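Local structure of glycoside hydrolase family 43 (4QQS) at residues Q182-I187 and S238-L243. The protein probably hydrolyses O-glycosidic bonds in plant polysaccharides such as xylan, and has alpha-L-arabinofuranosidase activity. Residues are numbered along the deposited sequence; the frame is centred on the assembly and turned at random. Where two conformers were deposited one is given.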
ATOM      1  N   GLN A 182       5.423  15.498  11.459  1.00  7.28           N
ATOM      2  CA  GLN A 182       6.652  15.235  12.205  1.00  7.07           C
ATOM      3  C   GLN A 182       7.862  15.696  11.407  1.00  7.23           C
ATOM      4  O   GLN A 182       7.838  15.706  10.177  1.00  7.63           O
ATOM      5  CB  GLN A 182       6.784  13.732  12.498  1.00  7.01           C
ATOM      6  CG  GLN A 182       5.707  13.170  13.392  1.00  6.67           C
ATOM      7  CD  GLN A 182       5.906  11.696  13.663  1.00  6.49           C
ATOM      8  OE1 GLN A 182       5.884  10.880  12.750  1.00  7.27           O
ATOM      9  NE2 GLN A 182       6.149  11.354  14.911  1.00  6.98           N
ATOM     10  N   ASP A 183       8.935  16.034  12.108  1.00  7.59           N
ATOM     11  CA  ASP A 183      10.125  16.553  11.451  1.00  8.14           C
ATOM     12  C   ASP A 183      10.656  15.634  10.357  1.00  8.14           C
ATOM     13  O   ASP A 183      11.099  16.125   9.328  1.00  8.94           O
ATOM     14  CB  ASP A 183      11.232  16.850  12.467  1.00  9.58           C
ATOM     15  CG  ASP A 183      10.906  18.010  13.323  1.00 13.24           C
ATOM     16  OD1 ASP A 183      11.121  19.142  12.849  1.00 15.79           O
ATOM     17  OD2 ASP A 183      10.411  17.779  14.448  1.00 14.99           O
ATOM     18  N   TRP A 184      10.629  14.319  10.574  1.00  8.05           N
ATOM     19  CA  TRP A 184      11.191  13.393   9.582  1.00  8.68           C
ATOM     20  C   TRP A 184      10.416  13.385   8.259  1.00  8.47           C
ATOM     21  O   TRP A 184      10.911  12.835   7.283  1.00  9.11           O
ATOM     22  CB  TRP A 184      11.285  11.949  10.137  1.00  8.73           C
ATOM     23  CG  TRP A 184       9.977  11.242  10.187  1.00  7.84           C
ATOM     24  CD1 TRP A 184       9.026  11.363  11.168  1.00  7.89           C
ATOM     25  CD2 TRP A 184       9.425  10.333   9.222  1.00  6.95           C
ATOM     26  NE1 TRP A 184       7.931  10.596  10.876  1.00  8.16           N
ATOM     27  CE2 TRP A 184       8.145   9.955   9.688  1.00  7.43           C
ATOM     28  CE3 TRP A 184       9.871   9.808   8.006  1.00  7.60           C
ATOM     29  CZ2 TRP A 184       7.339   9.053   9.004  1.00  7.65           C
ATOM     30  CZ3 TRP A 184       9.045   8.934   7.328  1.00  7.84           C
ATOM     31  CH2 TRP A 184       7.804   8.562   7.828  1.00  7.24           C
ATOM     32  N   GLU A 185       9.225  13.989   8.245  1.00  7.97           N
ATOM     33  CA  GLU A 185       8.312  13.931   7.098  1.00  8.28           C
ATOM     34  C   GLU A 185       8.440  15.118   6.157  1.00  9.78           C
ATOM     35  O   GLU A 185       7.542  15.361   5.357  1.00 11.06           O
ATOM     36  CB  GLU A 185       6.865  13.857   7.581  1.00  7.77           C
ATOM     37  CG  GLU A 185       6.629  12.674   8.475  1.00  7.30           C
ATOM     38  CD  GLU A 185       5.219  12.603   9.018  1.00  7.50           C
ATOM     39  OE1 GLU A 185       4.694  13.545   9.650  1.00  9.96           O
ATOM     40  OE2 GLU A 185       4.581  11.573   8.802  1.00  9.64           O
ATOM     41  N   GLY A 186       9.529  15.869   6.239  1.00 10.85           N
ATOM     42  CA  GLY A 186       9.779  16.914   5.258  1.00 12.37           C
ATOM     43  C   GLY A 186       8.830  18.086   5.356  1.00 11.59           C
ATOM     44  O   GLY A 186       8.372  18.624   4.345  1.00 11.25           O
ATOM     45  N   ILE A 187       8.568  18.508   6.582  1.00 11.61           N
ATOM     46  CA  ILE A 187       7.555  19.515   6.835  1.00 12.10           C
ATOM     47  C   ILE A 187       7.995  20.945   6.518  1.00 13.82           C
ATOM     48  O   ILE A 187       7.203  21.866   6.691  1.00 14.04           O
ATOM     49  CB  ILE A 187       7.025  19.414   8.275  1.00 12.72           C
ATOM     50  CG1 ILE A 187       8.182  19.462   9.291  1.00 13.99           C
ATOM     51  CG2 ILE A 187       6.188  18.151   8.415  1.00 13.26           C
ATOM     52  CD1 ILE A 187       7.762  19.627  10.729  1.00 14.93           C
ATOM     53  N   SER A 238       6.457   8.411  18.070  1.00  6.79           N
ATOM     54  CA  SER A 238       7.488   9.420  18.241  0.71  7.31           C
ATOM     55  C   SER A 238       8.824   9.021  17.619  1.00  7.38           C
ATOM     56  O   SER A 238       9.621   9.883  17.245  1.00  8.43           O
ATOM     57  CB  SER A 238       7.687   9.700  19.719  0.71  7.75           C
ATOM     58  OG  SER A 238       8.253   8.560  20.355  0.71  8.91           O
ATOM     59  N   GLY A 239       9.069   7.714  17.505  1.00  7.21           N
ATOM     60  CA  GLY A 239      10.314   7.198  16.973  1.00  7.44           C
ATOM     61  C   GLY A 239      10.318   6.930  15.481  1.00  7.28           C
ATOM     62  O   GLY A 239      11.231   6.281  14.987  1.00  7.96           O
ATOM     63  N   ASN A 240       9.320   7.422  14.753  1.00  6.64           N
ATOM     64  CA  ASN A 240       9.305   7.277  13.301  1.00  6.09           C
ATOM     65  C   ASN A 240      10.547   7.917  12.676  1.00  6.28           C
ATOM     66  O   ASN A 240      11.102   8.873  13.205  1.00  7.16           O
ATOM     67  CB  ASN A 240       8.088   7.983  12.726  1.00  5.94           C
ATOM     68  CG  ASN A 240       6.799   7.181  12.833  1.00  5.94           C
ATOM     69  OD1 ASN A 240       6.808   5.952  12.947  1.00  6.33           O
ATOM     70  ND2 ASN A 240       5.675   7.881  12.747  1.00  5.97           N
ATOM     71  N   PRO A 241      10.982   7.404  11.523  1.00  6.40           N
ATOM     72  CA  PRO A 241      10.431   6.265  10.789  1.00  6.71           C
ATOM     73  C   PRO A 241      10.882   4.932  11.379  1.00  7.20           C
ATOM     74  O   PRO A 241      11.946   4.831  11.998  1.00  8.70           O
ATOM     75  CB  PRO A 241      11.016   6.454   9.383  1.00  7.20           C
ATOM     76  CG  PRO A 241      12.340   7.106   9.638  1.00  7.89           C
ATOM     77  CD  PRO A 241      12.093   8.040  10.796  1.00  7.14           C
ATOM     78  N   ILE A 242      10.075   3.900  11.145  1.00  6.80           N
ATOM     79  CA  ILE A 242      10.420   2.539  11.549  1.00  7.62           C
ATOM     80  C   ILE A 242      11.171   1.761  10.472  1.00  7.92           C
ATOM     81  O   ILE A 242      11.781   0.738  10.783  1.00  9.44           O
ATOM     82  CB  ILE A 242       9.193   1.747  12.049  1.00  8.88           C
ATOM     83  CG1 ILE A 242       8.198   1.468  10.929  1.00  9.86           C
ATOM     84  CG2 ILE A 242       8.538   2.486  13.206  1.00  9.09           C
ATOM     85  CD1 ILE A 242       7.117   0.475  11.356  1.00 11.18           C
ATOM     86  N   LEU A 243      11.154   2.246   9.234  1.00  7.64           N
ATOM     87  CA  LEU A 243      11.888   1.601   8.160  1.00  7.98           C
ATOM     88  C   LEU A 243      12.398   2.713   7.259  1.00  7.87           C
ATOM     89  O   LEU A 243      11.617   3.476   6.675  1.00  8.83           O
ATOM     90  CB  LEU A 243      10.998   0.611   7.427  1.00  9.59           C
ATOM     91  CG  LEU A 243      11.730  -0.323   6.463  1.00 12.31           C
ATOM     92  CD1 LEU A 243      12.771  -1.187   7.169  1.00 13.52           C
ATOM     93  CD2 LEU A 243      10.736  -1.213   5.731  1.00 12.42           C
TER
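Trp-184, in a short 3-10 turn, faces the cis peptide between Asn-240 and Pro-241 in an irregular loop, with 7.3 Å between the CA atoms of Trp-184 and Pro-241. CG of Trp-184 sits between the backbone N and carbonyl carbon (chi1 76°), a torsion that lays the indole against Asn-240 and Pro-241. CB of Pro-241 rides over the six-membered ring, a CH-pi contact 3.9 Å from its centroid and 19° off the normal, while CD sits over the CG-CD2 bond of the five-membered ring. On the opposite face lies CG of Glu-185, 3.3 Å above the ring plane. On the same face as Pro-241, CB of Asn-240 stands almost directly over Trp-184 NE1, 3.2 Å away, while the amide of Gln-182 meets the ring at its edge. Gln-182 OE1 accepts two N-H groups: Asn-240 ND2 at 3.0 Å, nearly straight and on a lone pair, and Trp-184 NE1 at 2.8 Å, from above the carbonyl plane though OE1 lies in the indole plane. The two amide planes stand 83° apart. In this five-bladed beta-propeller the contact ties the loop between strands 175-178 and 191-202 to the loop after strand 235-236, at the surface near strands 205-212 and 221-227. The indole is about 10 Å, side chain to side chain, from the predicted proton donor Glu-195. With an alanine in place of Trp-184, the Pro-241 ring would probably lose the face it lies on, and Gln-182 OE1 one of its two donors, leaving its amide less firmly fixed. The other amide ends are also held: Gln-182 NE2 bonds to Tyr-237 O, and Asn-240 OD1 accepts from Tyr-224 N. Glu-185 OE1 takes the backbone N of Gln-182 and forms a salt bridge with Lys-236.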